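Local structure of nucleoside 2-deoxyribosyltransferase (Enterococcus faecalis, 7M5H) at residues I7-P12 with Y24-I29; D71-L76 with S88-A93. The protein probably cleaves or transfers at the N-glycosidic bond of deoxynucleosides or their monophosphates. One frame throughout, in Å; residues are numbered along the deposited sequence.

Contacts 1 and 2 illustrate how a parallel Rossmann-like sheet is covered on both faces by the helices that link its strands. Strand 5-10 and helix 16-30 meet in contact 1, strand 72-76 and helix 84-96 in contact 2; along the chain the first is complete before the second begins. Their centres lie about 12 Å apart. The two strands are neighbours in the sheet, where Ala10 N probably donates to Val74 O at 2.6 Å, while the helices pack on opposite faces. Phe9 packs against Leu76, and Tyr8 of contact 1 reaches the acid of contact 2. Gly11 N and that acid each hydrogen-bond glycerol, probably from the crystallisation liquor, so the contacts' ends may border a pocket.

Contact 1 (I7-P12 with Y24-I29); sequences IYFAGP and YLVEQI
Phe9 lays one face of its ring under CG2 of Val26, a methyl that stands 3.9 Å from the ring centroid and only 18° off the normal, a well-formed CH-pi contact. The methyl is shifted toward the rim, and its shortest approach is to Phe9 CD1 at 3.7 Å. With CG anti to the backbone N (chi1 -167°), the phenyl group extends from strand 5-10 to the helix. Two more methyls meet the ring at its edge, near its plane: Ile29 CD1 lies 4.0 Å from Phe9 CE1, and Leu25 CD1 comes to 4.2 Å from Phe9 CZ. Three helix residues, about one turn apart or less, thus hold a single aromatic ring by face and edge. Nearer the start of the strand, Ile7 adds a looser apolar touch, its CD1 4.3 Å from CG2 of Ile29. The interface is wholly apolar and buried, and the strand and helix segments run nearly antiparallel, at 160°, as expected of the first half of a beta-alpha-beta crossover. On its flanks, Leu38 of strand 36-39 touches Phe9, Val26 and Ile29, Val74 of strand 72-76 packs on Phe9, and helix 150-159 covers Ile29 through Leu154 and Ile157.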
# COMPACT_ATOMS: atom_id res chain seq x y z
N ILE B 7 13.12 23.96 -7.39
CA ILE B 7 13.02 22.58 -6.91
C ILE B 7 11.56 22.28 -6.61
O ILE B 7 10.88 23.07 -5.95
CB ILE B 7 13.89 22.36 -5.66
CG1 ILE B 7 15.36 22.62 -5.98
CG2 ILE B 7 13.69 20.95 -5.12
CD1 ILE B 7 16.28 22.42 -4.79
N TYR B 8 11.08 21.14 -7.10
CA TYR B 8 9.77 20.62 -6.74
C TYR B 8 9.95 19.52 -5.71
O TYR B 8 10.68 18.55 -5.96
CB TYR B 8 9.03 20.09 -7.97
CG TYR B 8 7.63 19.60 -7.67
CD1 TYR B 8 6.55 20.48 -7.64
CD2 TYR B 8 7.38 18.26 -7.40
CE1 TYR B 8 5.27 20.04 -7.36
CE2 TYR B 8 6.11 17.81 -7.11
CZ TYR B 8 5.06 18.70 -7.10
OH TYR B 8 3.79 18.25 -6.82
N PHE B 9 9.29 19.66 -4.57
CA PHE B 9 9.40 18.69 -3.48
C PHE B 9 8.23 17.71 -3.60
O PHE B 9 7.09 18.03 -3.26
CB PHE B 9 9.40 19.39 -2.13
CG PHE B 9 9.80 18.51 -0.98
CD1 PHE B 9 11.13 18.42 -0.60
CD2 PHE B 9 8.85 17.77 -0.29
CE1 PHE B 9 11.50 17.61 0.45
CE2 PHE B 9 9.22 16.95 0.76
CZ PHE B 9 10.55 16.87 1.13
N ALA B 10 8.53 16.51 -4.09
CA ALA B 10 7.52 15.47 -4.26
C ALA B 10 7.50 14.57 -3.03
O ALA B 10 8.55 14.12 -2.56
CB ALA B 10 7.80 14.64 -5.51
N GLY B 11 6.30 14.32 -2.51
CA GLY B 11 6.12 13.48 -1.35
C GLY B 11 4.70 13.54 -0.84
O GLY B 11 3.98 14.52 -1.06
N PRO B 12 4.26 12.48 -0.15
CA PRO B 12 2.94 12.52 0.48
C PRO B 12 2.87 13.65 1.50
O PRO B 12 3.85 13.95 2.18
CB PRO B 12 2.82 11.14 1.14
CG PRO B 12 4.23 10.67 1.30
CD PRO B 12 4.97 11.22 0.11
N TYR B 24 10.15 19.98 7.89
CA TYR B 24 11.45 19.87 8.53
C TYR B 24 12.57 19.70 7.51
O TYR B 24 13.67 20.24 7.70
CB TYR B 24 11.43 18.70 9.53
CG TYR B 24 12.78 18.08 9.81
CD1 TYR B 24 13.70 18.70 10.65
CD2 TYR B 24 13.14 16.86 9.25
CE1 TYR B 24 14.93 18.13 10.91
CE2 TYR B 24 14.36 16.28 9.51
CZ TYR B 24 15.26 16.92 10.34
OH TYR B 24 16.48 16.34 10.60
N LEU B 25 12.31 18.97 6.42
CA LEU B 25 13.33 18.80 5.39
C LEU B 25 13.47 20.05 4.53
O LEU B 25 14.59 20.48 4.23
CB LEU B 25 12.99 17.60 4.51
CG LEU B 25 13.64 16.26 4.85
CD1 LEU B 25 13.39 15.27 3.73
CD2 LEU B 25 15.13 16.43 5.10
N VAL B 26 12.34 20.65 4.12
CA VAL B 26 12.38 21.80 3.22
C VAL B 26 13.13 22.96 3.86
O VAL B 26 13.86 23.69 3.18
CB VAL B 26 10.94 22.19 2.81
CG1 VAL B 26 10.91 23.59 2.24
CG2 VAL B 26 10.40 21.19 1.79
N GLU B 27 12.97 23.14 5.17
CA GLU B 27 13.71 24.19 5.86
C GLU B 27 15.22 23.99 5.73
O GLU B 27 15.96 24.94 5.48
CB GLU B 27 13.30 24.24 7.34
CG GLU B 27 14.25 25.03 8.23
CD GLU B 27 14.32 26.50 7.88
OE1 GLU B 27 13.38 27.02 7.25
OE2 GLU B 27 15.33 27.15 8.24
N GLN B 28 15.69 22.75 5.89
CA GLN B 28 17.11 22.47 5.73
C GLN B 28 17.56 22.69 4.29
O GLN B 28 18.67 23.19 4.06
CB GLN B 28 17.42 21.04 6.17
CG GLN B 28 17.26 20.78 7.65
CD GLN B 28 17.55 19.34 8.01
OE1 GLN B 28 16.64 18.56 8.28
NE2 GLN B 28 18.83 18.97 8.01
N ILE B 29 16.73 22.33 3.32
CA ILE B 29 17.10 22.49 1.92
C ILE B 29 17.23 23.97 1.58
O ILE B 29 18.19 24.39 0.92
CB ILE B 29 16.08 21.79 1.00
CG1 ILE B 29 16.05 20.29 1.28
CG2 ILE B 29 16.41 22.06 -0.46
CD1 ILE B 29 15.06 19.53 0.43

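Contact 2 (D71-L76 with S88-A93); sequences DLLVAL and SEIGVA
Glu89 meets Leu73 through its backbone, the carbonyl O of Glu89 lying 4.4 Å from Leu73 CD1, a van der Waals approach; the same oxygen accepts the helical hydrogen bond from Ala93 N. The carboxylate serves other partners: OE2 is hydrogen-bonded to Tyr8 OH, and OE1 to glycerol, so that a different partner holds each of its oxygens. Tyr135 of another subunit lies against Glu89 and its predecessor Ser88. Ile90, next along the helix, reaches the strand with its longer branch. CG1 is anti to the carbonyl carbon (chi1 -71°) and the chain is extended beyond it, which carries Ile90 CD1 to 4.1 Å from Ala75 CB. On the way, Ile90 CG1 passes 4.4 Å from Leu73 CD2. One turn after Glu89, Ala93 presents its CB to the other methyl of Leu73, CD1, at 4.3 Å. The forked end of Leu73 therefore meets Ile90 with one branch and Ala93 with the other, and Ala75 supplies a small second foothold for Ile90. The strand and helix segments are again nearly antiparallel, at 156°, within the unit strand 72-76, helix 84-96, strand 100-103. Val100 of strand 100-103 touches Leu73, Ala75 and Ala93, and Val67 of helix 56-68 packs on Leu73 and Glu89.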
# COMPACT_ATOMS: atom_id res chain seq x y z
N ASP B 71 13.57 22.80 -12.09
CA ASP B 71 14.85 22.35 -12.63
C ASP B 71 15.31 21.05 -12.00
O ASP B 71 16.14 20.34 -12.59
CB ASP B 71 15.92 23.42 -12.41
CG ASP B 71 15.56 24.75 -13.04
OD1 ASP B 71 15.24 24.77 -14.25
OD2 ASP B 71 15.59 25.78 -12.32
N LEU B 72 14.80 20.72 -10.82
CA LEU B 72 15.18 19.52 -10.09
C LEU B 72 13.99 19.07 -9.26
O LEU B 72 13.26 19.90 -8.70
CB LEU B 72 16.39 19.78 -9.18
CG LEU B 72 16.77 18.67 -8.20
CD1 LEU B 72 17.29 17.45 -8.96
CD2 LEU B 72 17.79 19.16 -7.19
N LEU B 73 13.78 17.76 -9.18
CA LEU B 73 12.69 17.18 -8.42
C LEU B 73 13.27 16.38 -7.26
O LEU B 73 14.07 15.46 -7.48
CB LEU B 73 11.80 16.31 -9.30
CG LEU B 73 10.50 15.79 -8.70
CD1 LEU B 73 9.33 16.09 -9.62
CD2 LEU B 73 10.58 14.29 -8.43
N VAL B 74 12.88 16.73 -6.04
CA VAL B 74 13.24 15.97 -4.85
C VAL B 74 12.03 15.11 -4.48
O VAL B 74 10.93 15.63 -4.30
CB VAL B 74 13.65 16.89 -3.69
CG1 VAL B 74 13.88 16.08 -2.42
CG2 VAL B 74 14.90 17.67 -4.05
N ALA B 75 12.24 13.80 -4.38
CA ALA B 75 11.16 12.85 -4.17
C ALA B 75 11.41 12.03 -2.91
O ALA B 75 12.52 11.55 -2.67
CB ALA B 75 11.01 11.91 -5.37
N LEU B 76 10.36 11.87 -2.10
CA LEU B 76 10.41 11.03 -0.91
C LEU B 76 9.74 9.70 -1.23
O LEU B 76 8.56 9.67 -1.60
CB LEU B 76 9.71 11.73 0.26
CG LEU B 76 10.59 12.59 1.18
CD1 LEU B 76 11.52 13.50 0.40
CD2 LEU B 76 9.73 13.40 2.13
N SER B 88 3.98 8.76 -10.20
CA SER B 88 3.57 9.36 -11.46
C SER B 88 4.38 10.62 -11.76
O SER B 88 4.77 10.85 -12.91
CB SER B 88 2.08 9.68 -11.43
OG SER B 88 1.30 8.49 -11.44
N GLU B 89 4.63 11.44 -10.74
CA GLU B 89 5.43 12.65 -10.94
C GLU B 89 6.86 12.31 -11.35
O GLU B 89 7.47 13.05 -12.13
CB GLU B 89 5.43 13.50 -9.67
CG GLU B 89 4.12 14.23 -9.42
CD GLU B 89 4.07 14.90 -8.06
OE1 GLU B 89 4.77 14.44 -7.13
OE2 GLU B 89 3.33 15.90 -7.91
N ILE B 90 7.40 11.20 -10.84
CA ILE B 90 8.73 10.75 -11.27
C ILE B 90 8.70 10.38 -12.75
O ILE B 90 9.62 10.71 -13.51
CB ILE B 90 9.21 9.59 -10.39
CG1 ILE B 90 9.55 10.09 -8.99
CG2 ILE B 90 10.41 8.89 -11.02
CD1 ILE B 90 9.86 8.97 -8.01
N GLY B 91 7.65 9.68 -13.18
CA GLY B 91 7.53 9.32 -14.59
C GLY B 91 7.42 10.53 -15.49
O GLY B 91 7.99 10.55 -16.59
N VAL B 92 6.69 11.56 -15.05
CA VAL B 92 6.61 12.80 -15.81
C VAL B 92 7.98 13.46 -15.88
O VAL B 92 8.40 13.94 -16.95
CB VAL B 92 5.56 13.74 -15.20
CG1 VAL B 92 5.62 15.11 -15.87
CG2 VAL B 92 4.16 13.15 -15.33
N ALA B 93 8.69 13.51 -14.76
CA ALA B 93 9.98 14.18 -14.72
C ALA B 93 11.00 13.48 -15.61
O ALA B 93 11.77 14.15 -16.31
CB ALA B 93 10.50 14.24 -13.28